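Local coordinates for protein CMP-sialic acid transporter 1 (Zea mays, PDB 6I1R) that probably carries CMP-sialic acid from the cytoplasm into the Golgi lumen as a CMP antiporter, and is captured here facing outward with CMP bound, at residues V133-G138 with T266-L271; R122-I127 with D258-V263; T141-G146 with L272-S277; G105-V110 with L165-A170; T94-S99 with F156-E161. The protein carries 5 engineered substitutions. All blocks are in the same frame, centred on the assembly; numbering follows the deposited sequence.

Contact 1 (V133-G138 with T266-L271); sequences VLLAVG and TSMAML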
# COMPACT_ATOMS: atom_id res chain seq x y z
N VAL B 133 -15.09 23.56 -17.88
CA VAL B 133 -14.17 22.82 -18.74
C VAL B 133 -12.73 23.25 -18.41
O VAL B 133 -11.87 22.41 -18.15
CB VAL B 133 -14.49 23.02 -20.24
CG1 VAL B 133 -13.40 22.44 -21.13
CG2 VAL B 133 -15.84 22.43 -20.61
N LEU B 134 -12.49 24.56 -18.38
CA LEU B 134 -11.14 25.06 -18.10
C LEU B 134 -10.62 24.48 -16.79
O LEU B 134 -9.43 24.16 -16.70
CB LEU B 134 -11.14 26.59 -18.03
CG LEU B 134 -10.74 27.31 -19.32
CD1 LEU B 134 -10.84 28.81 -19.12
CD2 LEU B 134 -9.33 26.93 -19.75
N LEU B 135 -11.48 24.34 -15.78
CA LEU B 135 -11.06 23.80 -14.49
C LEU B 135 -10.56 22.37 -14.67
O LEU B 135 -9.48 22.02 -14.19
CB LEU B 135 -12.24 23.85 -13.50
CG LEU B 135 -11.90 23.45 -12.06
CD1 LEU B 135 -10.98 24.48 -11.41
CD2 LEU B 135 -13.17 23.27 -11.24
N ALA B 136 -11.35 21.55 -15.36
CA ALA B 136 -10.99 20.15 -15.62
C ALA B 136 -9.68 20.09 -16.42
O ALA B 136 -8.81 19.27 -16.13
CB ALA B 136 -12.11 19.46 -16.35
N VAL B 137 -9.56 20.95 -17.43
CA VAL B 137 -8.37 20.98 -18.28
C VAL B 137 -7.17 21.47 -17.46
O VAL B 137 -6.07 20.94 -17.61
CB VAL B 137 -8.60 21.86 -19.53
CG1 VAL B 137 -7.30 22.10 -20.29
CG2 VAL B 137 -9.66 21.29 -20.45
N GLY B 138 -7.38 22.45 -16.58
CA GLY B 138 -6.30 23.06 -15.80
C GLY B 138 -5.71 22.12 -14.76
O GLY B 138 -4.51 22.14 -14.50
N THR B 266 -12.24 21.45 -4.10
CA THR B 266 -11.50 20.20 -4.24
C THR B 266 -10.33 20.37 -5.23
O THR B 266 -9.22 19.90 -4.98
CB THR B 266 -12.41 19.06 -4.74
OG1 THR B 266 -13.76 19.39 -4.43
CG2 THR B 266 -12.07 17.72 -4.13
N SER B 267 -10.61 21.05 -6.34
CA SER B 267 -9.62 21.27 -7.39
C SER B 267 -8.48 22.15 -6.86
O SER B 267 -7.31 21.82 -7.05
CB SER B 267 -10.26 21.87 -8.61
OG SER B 267 -11.19 20.97 -9.19
N MET B 268 -8.83 23.24 -6.19
CA MET B 268 -7.85 24.20 -5.67
C MET B 268 -7.04 23.56 -4.53
O MET B 268 -5.91 23.97 -4.27
CB MET B 268 -8.52 25.48 -5.16
CG MET B 268 -9.21 26.28 -6.25
SD MET B 268 -8.14 26.69 -7.64
CE MET B 268 -9.36 26.86 -8.94
N ALA B 269 -7.63 22.58 -3.84
CA ALA B 269 -6.91 21.83 -2.81
C ALA B 269 -5.78 21.03 -3.44
O ALA B 269 -4.65 21.00 -2.94
CB ALA B 269 -7.87 20.94 -2.06
N MET B 270 -6.09 20.38 -4.56
CA MET B 270 -5.15 19.53 -5.29
C MET B 270 -3.95 20.37 -5.78
O MET B 270 -2.83 19.87 -5.82
CB MET B 270 -5.83 18.87 -6.49
CG MET B 270 -5.03 17.74 -7.10
SD MET B 270 -5.18 17.70 -8.90
CE MET B 270 -4.15 19.10 -9.34
N LEU B 271 -4.20 21.62 -6.15
CA LEU B 271 -3.12 22.52 -6.57
C LEU B 271 -2.29 22.92 -5.35
O LEU B 271 -1.06 22.93 -5.42
CB LEU B 271 -3.71 23.75 -7.27
CG LEU B 271 -4.27 23.52 -8.67
CD1 LEU B 271 -4.92 24.79 -9.20
CD2 LEU B 271 -3.19 23.04 -9.63
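Between segments 133-138 and 266-271, L135 carries the contact, meeting S267 and M268. L135 CA and S267 CA are 7.7 Å apart, a gap the leucine side chain fills. Its CG stands opposite the backbone N (chi1 -174°), which carries both methyls across. CD2 of L135 lies 3.7 Å from S267 OG, while L135 CD1 rests 3.9 Å from S267 CB. L135 CD1 is also 3.8 Å from M268 CE; the methionine, bent at chi2 (-54°), brings its terminal methyl to the leucine, and the two side chains cross obliquely. The serine hydroxyl is satisfied within its own helix by V263 O, so toward L135 it acts as a small packing surface. This close fit is confined to one patch. L271 also starts toward helix 126-143 but makes no close contact with segment 133-138, packing instead farther along, on S142. V133 and V137, which take no part, lie on the surface, where they may face lipid. The neighbouring helices complete the packing. I109 of helix 108-118 touches L135, A136 and S267, S299 and C296 of helix 287-304 meet L135 and M268 respectively, and T11 of helix 3-24 reaches M268, which places the contact inside an all-helical bundle.

Contact 2 (R122-I127 with D258-V263); sequences RKLSNI and DNIVKV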
# COMPACT_ATOMS: atom_id res chain seq x y z
N ARG B 122 -30.19 23.28 -13.07
CA ARG B 122 -29.70 24.63 -12.76
C ARG B 122 -29.03 25.22 -14.01
O ARG B 122 -28.52 24.50 -14.86
CB ARG B 122 -28.78 24.60 -11.54
CG ARG B 122 -29.53 24.62 -10.22
CD ARG B 122 -28.66 24.96 -9.01
NE ARG B 122 -28.05 26.28 -9.10
CZ ARG B 122 -27.28 26.81 -8.16
NH1 ARG B 122 -27.11 26.19 -7.01
NH2 ARG B 122 -26.67 27.97 -8.38
N LYS B 123 -29.07 26.56 -14.09
CA LYS B 123 -28.70 27.29 -15.30
C LYS B 123 -27.23 27.72 -15.24
O LYS B 123 -26.75 28.23 -14.22
CB LYS B 123 -29.57 28.54 -15.48
CG LYS B 123 -31.05 28.30 -15.78
CD LYS B 123 -31.39 26.95 -16.38
CE LYS B 123 -32.84 26.83 -16.80
NZ LYS B 123 -33.18 25.45 -17.22
N LEU B 124 -26.53 27.51 -16.36
CA LEU B 124 -25.13 27.89 -16.53
C LEU B 124 -24.99 28.72 -17.80
O LEU B 124 -25.48 28.32 -18.87
CB LEU B 124 -24.28 26.62 -16.63
CG LEU B 124 -24.04 25.87 -15.32
CD1 LEU B 124 -23.60 24.43 -15.60
CD2 LEU B 124 -23.01 26.58 -14.46
N SER B 125 -24.32 29.86 -17.70
CA SER B 125 -23.97 30.65 -18.88
C SER B 125 -22.95 29.87 -19.72
O SER B 125 -22.49 28.80 -19.32
CB SER B 125 -23.44 32.01 -18.48
OG SER B 125 -22.46 31.90 -17.46
N ASN B 126 -22.61 30.40 -20.90
CA ASN B 126 -21.58 29.79 -21.74
C ASN B 126 -20.20 30.07 -21.13
O ASN B 126 -19.34 29.19 -21.12
CB ASN B 126 -21.65 30.29 -23.19
CG ASN B 126 -22.76 29.63 -24.00
OD1 ASN B 126 -23.11 28.48 -23.76
ND2 ASN B 126 -23.30 30.35 -24.97
N ILE B 127 -20.01 31.29 -20.62
CA ILE B 127 -18.78 31.67 -19.91
C ILE B 127 -18.55 30.71 -18.74
O ILE B 127 -17.41 30.33 -18.46
CB ILE B 127 -18.82 33.14 -19.45
CG1 ILE B 127 -17.51 33.57 -18.78
CG2 ILE B 127 -20.01 33.42 -18.53
CD1 ILE B 127 -16.28 33.33 -19.61
N ASP B 258 -23.62 24.76 -3.67
CA ASP B 258 -23.82 23.84 -4.79
C ASP B 258 -22.54 23.03 -5.03
O ASP B 258 -21.47 23.36 -4.52
CB ASP B 258 -24.23 24.59 -6.06
CG ASP B 258 -23.33 25.77 -6.41
OD1 ASP B 258 -22.10 25.58 -6.41
OD2 ASP B 258 -23.87 26.86 -6.67
N ASN B 259 -22.69 21.98 -5.85
CA ASN B 259 -21.62 21.04 -6.20
C ASN B 259 -20.46 21.75 -6.90
O ASN B 259 -19.31 21.31 -6.79
CB ASN B 259 -22.12 19.91 -7.11
CG ASN B 259 -22.26 18.59 -6.38
OD1 ASN B 259 -21.27 17.94 -6.07
ND2 ASN B 259 -23.49 18.19 -6.13
N ILE B 260 -20.75 22.81 -7.65
CA ILE B 260 -19.71 23.45 -8.44
C ILE B 260 -18.75 24.20 -7.50
O ILE B 260 -17.54 24.20 -7.74
CB ILE B 260 -20.31 24.35 -9.54
CG1 ILE B 260 -21.12 23.51 -10.53
CG2 ILE B 260 -19.22 25.16 -10.23
CD1 ILE B 260 -22.02 24.31 -11.44
N VAL B 261 -19.27 24.78 -6.42
CA VAL B 261 -18.40 25.38 -5.39
C VAL B 261 -17.56 24.27 -4.75
O VAL B 261 -16.38 24.47 -4.46
CB VAL B 261 -19.20 26.17 -4.34
CG1 VAL B 261 -18.35 26.55 -3.14
CG2 VAL B 261 -19.84 27.42 -4.94
N LYS B 262 -18.17 23.10 -4.52
CA LYS B 262 -17.43 21.96 -3.98
C LYS B 262 -16.24 21.65 -4.89
O LYS B 262 -15.10 21.71 -4.44
CB LYS B 262 -18.35 20.74 -3.83
CG LYS B 262 -17.67 19.44 -3.39
CD LYS B 262 -18.58 18.23 -3.54
CE LYS B 262 -17.89 16.89 -3.70
NZ LYS B 262 -16.51 16.96 -4.22
N VAL B 263 -16.50 21.38 -6.17
CA VAL B 263 -15.46 20.88 -7.08
C VAL B 263 -14.41 21.98 -7.34
O VAL B 263 -13.29 21.65 -7.72
CB VAL B 263 -16.03 20.32 -8.40
CG1 VAL B 263 -16.90 19.10 -8.16
CG2 VAL B 263 -16.78 21.36 -9.21
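The flat guanidinium of R122 and the flat carboxylate of D258 meet with their planes turned 63° apart, and the two side chains cross at about a right angle. The pairing is a salt bridge, but a slack one. R122 NH1 lies 3.3 Å from D258 OD2, and the hydrogen bond is weak because the angle at the hydrogen is only 121°. R122 NH2 stands nearly as close to D258 OD2, at 3.5 Å, so one carboxylate oxygen takes up most of the approach. The arginine chain is bent at chi3, which turns its head toward D258. The other carboxylate oxygen looks into its own helix: D258 is the N-cap of helix 259-279, and V261 N donates to D258 OD1 over 2.9 Å in a fairly straight bond that arrives nearly along the C-O direction. Chi1 of 51° sets the carboxylate between the backbone N and the carbonyl carbon, where it can serve both partners. A separate apolar touch accompanies the pair. L124 and I260 reach toward each other tip to tip, with L124 CD2 3.9 Å from I260 CD1. Y303 of helix 287-304 touches both of these residues, and F116 of helix 108-118 lies against R122, D258 and I260. E181 of helix 160-186, which accepts from N259 N, lies against both R122 and D258. The arginine and the helix start would probably favour the charged form of D258, while E181 may oppose it; the result is a loose electrostatic link between the two segments.

Contact 3 (T141-G146 with L272-S277); sequences TSQVKG and LTMVLS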
# COMPACT_ATOMS: atom_id res chain seq x y z
N THR B 141 -3.81 19.40 -16.57
CA THR B 141 -2.55 19.99 -17.03
C THR B 141 -1.47 19.87 -15.95
O THR B 141 -0.34 19.50 -16.25
CB THR B 141 -2.75 21.46 -17.46
OG1 THR B 141 -3.51 21.46 -18.67
CG2 THR B 141 -1.45 22.20 -17.69
N SER B 142 -1.83 20.16 -14.70
CA SER B 142 -0.88 20.11 -13.59
C SER B 142 -0.43 18.67 -13.31
O SER B 142 0.68 18.44 -12.83
CB SER B 142 -1.46 20.75 -12.36
OG SER B 142 -2.63 20.07 -11.94
N GLN B 143 -1.30 17.70 -13.60
CA GLN B 143 -1.02 16.30 -13.29
C GLN B 143 -0.18 15.65 -14.40
O GLN B 143 0.55 14.70 -14.12
CB GLN B 143 -2.33 15.54 -13.08
CG GLN B 143 -3.11 16.00 -11.86
CD GLN B 143 -4.16 15.00 -11.43
OE1 GLN B 143 -5.32 15.11 -11.79
NE2 GLN B 143 -3.73 14.01 -10.66
N VAL B 144 -0.28 16.15 -15.63
CA VAL B 144 0.33 15.49 -16.81
C VAL B 144 1.79 15.12 -16.51
O VAL B 144 2.53 15.90 -15.90
CB VAL B 144 0.21 16.35 -18.08
CG1 VAL B 144 1.21 15.95 -19.16
CG2 VAL B 144 -1.21 16.33 -18.64
N LYS B 145 2.18 13.93 -16.96
CA LYS B 145 3.49 13.36 -16.68
C LYS B 145 4.57 14.12 -17.45
O LYS B 145 4.57 14.14 -18.69
CB LYS B 145 3.52 11.87 -17.04
N GLY B 146 5.49 14.74 -16.71
CA GLY B 146 6.54 15.57 -17.30
C GLY B 146 7.66 14.74 -17.90
O GLY B 146 7.75 13.53 -17.68
N LEU B 272 -2.96 23.26 -4.25
CA LEU B 272 -2.27 23.69 -3.03
C LEU B 272 -1.36 22.56 -2.52
O LEU B 272 -0.23 22.82 -2.11
CB LEU B 272 -3.32 24.08 -1.97
CG LEU B 272 -2.76 24.59 -0.64
CD1 LEU B 272 -1.92 25.84 -0.84
CD2 LEU B 272 -3.88 24.86 0.35
N THR B 273 -1.86 21.32 -2.57
CA THR B 273 -1.10 20.15 -2.13
C THR B 273 0.24 20.07 -2.88
O THR B 273 1.28 19.84 -2.28
CB THR B 273 -1.90 18.86 -2.32
OG1 THR B 273 -2.97 18.85 -1.37
CG2 THR B 273 -1.08 17.60 -2.15
N MET B 274 0.19 20.26 -4.20
CA MET B 274 1.39 20.21 -5.04
C MET B 274 2.33 21.36 -4.69
O MET B 274 3.55 21.17 -4.66
CB MET B 274 1.02 20.29 -6.53
CG MET B 274 0.59 18.96 -7.12
SD MET B 274 -0.37 19.16 -8.64
CE MET B 274 0.08 17.67 -9.52
N VAL B 275 1.78 22.54 -4.42
CA VAL B 275 2.59 23.71 -4.06
C VAL B 275 3.25 23.46 -2.70
O VAL B 275 4.42 23.80 -2.51
CB VAL B 275 1.75 25.01 -4.05
CG1 VAL B 275 2.51 26.18 -3.44
CG2 VAL B 275 1.27 25.38 -5.45
N LEU B 276 2.51 22.88 -1.76
CA LEU B 276 3.05 22.62 -0.42
C LEU B 276 4.07 21.47 -0.47
O LEU B 276 5.06 21.49 0.25
CB LEU B 276 1.90 22.31 0.55
CG LEU B 276 1.02 23.50 0.94
CD1 LEU B 276 -0.21 23.04 1.70
CD2 LEU B 276 1.81 24.51 1.76
N SER B 277 3.84 20.50 -1.35
CA SER B 277 4.75 19.35 -1.50
C SER B 277 6.15 19.79 -1.95
O SER B 277 7.11 19.03 -1.82
CB SER B 277 4.18 18.33 -2.47
OG SER B 277 3.01 17.73 -1.93
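On the helix that sends M274 across to S142 and Q143, the carbonyl oxygen T273 O is gripped twice by one residue. S277 N and S277 OG each lie 2.8 Å from T273 O and come from opposite faces of the carbonyl plane; the hydroxyl sits 40° out of that plane. M274 does the reaching. Its CG lies beside the backbone N (chi1 -82°), and beyond CG the chain runs extended, carrying sulfur and methyl to the last turn of helix 126-143. There M274 CE lies 3.5 Å from S142 O, and M274 SD is 4.1 Å from S142 OG. M274 CE is also near Q143 CA, at 4.2 Å. S142 OG bonds to T139 O and Q143 OE1 to N106 ND2, so these atoms are satisfied elsewhere. L289 of helix 287-304 touches M274 as well. V144 then leaves the helical path, so the methionine meets helix 126-143 just where it ends. Serine and threonine hydroxyls bonded to a carbonyl one turn back, as at S277, are a familiar feature of transmembrane helices, and this one belongs to the helical bundle of a nucleotide-sugar transporter.

Contact 4 (G105-V110 with L165-A170); sequences GNLKIV and LGILSA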
# COMPACT_ATOMS: atom_id res chain seq x y z
N GLY B 105 -9.57 11.20 -13.23
CA GLY B 105 -10.41 11.72 -12.15
C GLY B 105 -10.92 13.13 -12.40
O GLY B 105 -11.94 13.51 -11.85
N ASN B 106 -10.24 13.91 -13.24
CA ASN B 106 -10.65 15.29 -13.51
C ASN B 106 -11.91 15.32 -14.39
O ASN B 106 -12.40 16.41 -14.71
CB ASN B 106 -9.54 16.10 -14.17
CG ASN B 106 -8.28 16.16 -13.34
OD1 ASN B 106 -8.32 16.56 -12.17
ND2 ASN B 106 -7.16 15.78 -13.92
N LEU B 107 -12.44 14.16 -14.77
CA LEU B 107 -13.65 14.12 -15.59
C LEU B 107 -14.89 14.35 -14.70
O LEU B 107 -15.95 14.72 -15.20
CB LEU B 107 -13.74 12.77 -16.31
CG LEU B 107 -14.26 12.83 -17.74
CD1 LEU B 107 -13.16 13.26 -18.70
CD2 LEU B 107 -14.85 11.50 -18.17
N LYS B 108 -14.76 14.13 -13.39
CA LYS B 108 -15.87 14.38 -12.46
C LYS B 108 -16.29 15.85 -12.51
O LYS B 108 -17.44 16.17 -12.23
CB LYS B 108 -15.51 13.98 -11.02
CG LYS B 108 -14.20 14.55 -10.50
CD LYS B 108 -13.99 14.29 -9.04
CE LYS B 108 -13.38 15.49 -8.36
NZ LYS B 108 -13.09 15.24 -6.93
N ILE B 109 -15.35 16.73 -12.86
CA ILE B 109 -15.63 18.16 -12.95
C ILE B 109 -16.66 18.42 -14.06
O ILE B 109 -17.58 19.21 -13.87
CB ILE B 109 -14.33 18.97 -13.15
CG1 ILE B 109 -13.41 18.87 -11.93
CG2 ILE B 109 -14.62 20.42 -13.51
CD1 ILE B 109 -11.96 19.20 -12.22
N VAL B 110 -16.51 17.74 -15.20
CA VAL B 110 -17.43 17.95 -16.33
C VAL B 110 -18.71 17.13 -16.11
O VAL B 110 -19.79 17.58 -16.49
CB VAL B 110 -16.78 17.64 -17.69
CG1 VAL B 110 -15.57 18.52 -17.95
CG2 VAL B 110 -16.40 16.17 -17.86
N LEU B 165 -14.23 2.47 -17.93
CA LEU B 165 -14.58 2.40 -16.50
C LEU B 165 -14.21 3.71 -15.81
O LEU B 165 -14.95 4.20 -14.96
CB LEU B 165 -13.89 1.21 -15.85
CG LEU B 165 -14.46 -0.17 -16.19
CD1 LEU B 165 -13.55 -1.28 -15.70
CD2 LEU B 165 -15.86 -0.34 -15.61
N GLY B 166 -13.05 4.28 -16.15
CA GLY B 166 -12.67 5.60 -15.68
C GLY B 166 -13.77 6.63 -15.93
O GLY B 166 -14.06 7.46 -15.08
N ILE B 167 -14.39 6.54 -17.11
CA ILE B 167 -15.46 7.46 -17.50
C ILE B 167 -16.71 7.17 -16.65
O ILE B 167 -17.30 8.10 -16.10
CB ILE B 167 -15.76 7.35 -19.01
CG1 ILE B 167 -14.60 7.88 -19.85
CG2 ILE B 167 -17.07 8.06 -19.36
CD1 ILE B 167 -14.65 7.47 -21.31
N LEU B 168 -17.09 5.90 -16.54
CA LEU B 168 -18.27 5.50 -15.75
C LEU B 168 -18.06 5.89 -14.28
O LEU B 168 -19.00 6.34 -13.62
CB LEU B 168 -18.50 3.99 -15.90
CG LEU B 168 -19.49 3.37 -14.91
CD1 LEU B 168 -20.84 4.08 -14.95
CD2 LEU B 168 -19.67 1.89 -15.20
N SER B 169 -16.83 5.73 -13.79
CA SER B 169 -16.48 6.12 -12.42
C SER B 169 -16.85 7.58 -12.17
O SER B 169 -17.46 7.90 -11.15
CB SER B 169 -15.02 5.88 -12.15
OG SER B 169 -14.67 6.28 -10.84
N ALA B 170 -16.49 8.46 -13.10
CA ALA B 170 -16.69 9.91 -12.94
C ALA B 170 -18.18 10.25 -12.93
O ALA B 170 -18.61 11.14 -12.19
CB ALA B 170 -15.97 10.65 -14.04
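The backbones of K108 and A170 come very near each other, with K108 CA only 4.6 Å from A170 CA, in a close approach of the start of helix 108-118 to helix 160-186. Such an approach rests on the small size of A170, whose CB points toward the other segment. A170 CB lies 3.7 Å from K108 N and 3.8 Å from L107 CB, so it packs against main chain as much as against side chain. L107 widens the contact along one flank. L107 CD2 reaches I167, 4.0 Å from I167 CG1 and 4.1 Å from I167 CA, with the two side chains askew to each other. I167 lies on the surface, so this flank thins out at the edge of the protein, where lipid may begin, whereas A170 is buried. K108 contributes chiefly through its backbone and inner chain; the amine end leads away from A170 toward T266 of helix 259-279. Close by, T111 OG1 is within hydrogen-bonding reach of L107 O and A170 O, whose claims its one proton must share, and so can link the two segments. Close backbone packing over a small residue is a recurrent device of membrane proteins, and here it joins two predicted transmembrane segments of a nucleotide-sugar transporter of the DMT clan.

Contact 5 (T94-S99 with F156-E161); sequences TYVDPS and FSAPLE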
# COMPACT_ATOMS: atom_id res chain seq x y z
N THR B 94 -7.30 -2.27 -12.21
CA THR B 94 -6.77 -3.54 -12.73
C THR B 94 -6.53 -3.43 -14.25
O THR B 94 -6.10 -4.41 -14.86
CB THR B 94 -7.67 -4.73 -12.40
OG1 THR B 94 -8.84 -4.68 -13.22
CG2 THR B 94 -8.07 -4.78 -10.94
N TYR B 95 -6.80 -2.28 -14.86
CA TYR B 95 -6.43 -2.04 -16.26
C TYR B 95 -5.43 -0.87 -16.37
O TYR B 95 -4.65 -0.84 -17.32
CB TYR B 95 -7.67 -1.75 -17.11
CG TYR B 95 -8.66 -2.88 -17.20
CD1 TYR B 95 -9.65 -3.04 -16.24
CD2 TYR B 95 -8.63 -3.78 -18.25
CE1 TYR B 95 -10.57 -4.07 -16.31
CE2 TYR B 95 -9.54 -4.82 -18.34
CZ TYR B 95 -10.52 -4.97 -17.37
OH TYR B 95 -11.42 -5.98 -17.45
N VAL B 96 -5.44 0.07 -15.42
CA VAL B 96 -4.63 1.29 -15.54
C VAL B 96 -3.77 1.46 -14.29
O VAL B 96 -4.16 1.07 -13.19
CB VAL B 96 -5.51 2.53 -15.79
CG1 VAL B 96 -6.31 2.42 -17.07
CG2 VAL B 96 -6.43 2.83 -14.61
N ASP B 97 -2.59 2.06 -14.48
CA ASP B 97 -1.76 2.51 -13.36
C ASP B 97 -2.50 3.62 -12.62
O ASP B 97 -3.32 4.32 -13.22
CB ASP B 97 -0.37 2.96 -13.83
CG ASP B 97 -0.38 3.92 -15.02
OD1 ASP B 97 -1.10 4.93 -14.95
OD2 ASP B 97 0.34 3.64 -16.00
N PRO B 98 -2.23 3.80 -11.31
CA PRO B 98 -2.95 4.80 -10.50
C PRO B 98 -2.80 6.25 -11.01
O PRO B 98 -3.68 7.07 -10.74
CB PRO B 98 -2.35 4.69 -9.09
CG PRO B 98 -1.84 3.28 -9.04
CD PRO B 98 -1.31 3.04 -10.44
N SER B 99 -1.72 6.55 -11.73
CA SER B 99 -1.53 7.90 -12.29
C SER B 99 -2.57 8.15 -13.39
O SER B 99 -3.25 9.18 -13.38
CB SER B 99 -0.13 8.09 -12.80
OG SER B 99 0.26 7.02 -13.66
N PHE B 156 -2.79 6.86 -24.21
CA PHE B 156 -3.80 6.29 -25.11
C PHE B 156 -3.59 4.78 -25.29
O PHE B 156 -4.40 4.13 -25.95
CB PHE B 156 -3.83 7.02 -26.46
CG PHE B 156 -3.76 8.53 -26.38
CD1 PHE B 156 -4.27 9.22 -25.28
CD2 PHE B 156 -3.21 9.27 -27.41
CE1 PHE B 156 -4.21 10.60 -25.22
CE2 PHE B 156 -3.15 10.65 -27.35
CZ PHE B 156 -3.66 11.31 -26.26
N SER B 157 -2.54 4.22 -24.68
CA SER B 157 -2.15 2.83 -24.94
C SER B 157 -2.68 1.89 -23.85
O SER B 157 -2.28 0.73 -23.80
CB SER B 157 -0.65 2.72 -25.07
OG SER B 157 -0.28 1.41 -25.50
N ALA B 158 -3.57 2.38 -22.99
CA ALA B 158 -4.20 1.54 -21.97
C ALA B 158 -5.38 0.78 -22.60
O ALA B 158 -5.87 1.17 -23.67
CB ALA B 158 -4.64 2.38 -20.80
N PRO B 159 -5.85 -0.30 -21.94
CA PRO B 159 -6.99 -1.07 -22.44
C PRO B 159 -8.29 -0.25 -22.47
O PRO B 159 -8.44 0.70 -21.69
CB PRO B 159 -7.16 -2.25 -21.47
CG PRO B 159 -5.81 -2.37 -20.82
CD PRO B 159 -5.32 -0.94 -20.73
N LEU B 160 -9.20 -0.62 -23.36
CA LEU B 160 -10.46 0.10 -23.53
C LEU B 160 -11.26 0.08 -22.22
O LEU B 160 -11.82 1.10 -21.82
CB LEU B 160 -11.26 -0.53 -24.67
CG LEU B 160 -12.56 0.17 -25.05
CD1 LEU B 160 -12.29 1.53 -25.67
CD2 LEU B 160 -13.39 -0.68 -26.00
N GLU B 161 -11.29 -1.08 -21.57
CA GLU B 161 -12.00 -1.26 -20.29
C GLU B 161 -11.59 -0.16 -19.31
O GLU B 161 -12.43 0.44 -18.65
CB GLU B 161 -11.69 -2.63 -19.67
CG GLU B 161 -12.44 -3.78 -20.31
CD GLU B 161 -11.68 -4.52 -21.40
OE1 GLU B 161 -10.77 -3.91 -22.01
OE2 GLU B 161 -11.99 -5.70 -21.63
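Y95 and E161 meet where two helix N-termini, with D97 and P159 at their N-cap positions, come together in the helical bundle of the nucleotide-sugar transporter: 98-104 on one side and 160-186 on the other. The leading interaction is CH-pi. E161 CB sits over one face of the tyrosine ring, 3.4 Å from the Y95 ring centroid and 15° off the normal. The glutamate chain bends at chi2, which lays its carboxylate nearly flat to the ring, the planes 18° apart, with E161 CD 3.7 Å from Y95 CE2. Y95 CG lies beside its own backbone N, and this points the ring toward the start of helix 160-186. Apolar packing continues from there. P159 CB lies 3.9 Å from Y95 CD2, the two side chains meeting at a slant, and V96 CG1 is 4.1 Å from A158 CB. P159 also brings its ring carbon CD to 3.5 Å from Y95 O, so the proline packs on the tyrosine backbone as well as on its ring. The second subunit adds to the same region: T94 OG1 bonds to G222 N of that chain, and its L221 packs on Y95. Polar bonding at the start of helix 98-104 is local. D97 OD1 has T100 OG1 as one partner, and S99 OG donates to D97 OD1 over 2.8 Å, arriving 69° out of the carboxylate plane.

Contacts 1, 2 and 3 all lie along the same pair of helices, 126-143 and 259-279, with contact 1 in the middle. The centres of contacts 1 and 2 are 14 Å apart. The centres of contacts 1 and 3 are 11 Å apart, and M270 SD lies 3.8 Å from Q143 CD. The centres of contacts 2 and 3 are 24 Å apart. Contact 4 flanks this row, with A136 CB 3.5 Å from N106 O. Contact 5 shares helix 160-186 with contact 4 and touches it where L165 CD1 is 4.1 Å from Y95 CE1. The K108 side chain of contact 4 is about 11 Å from the bound CMP, whose pocket includes K45 and Y82.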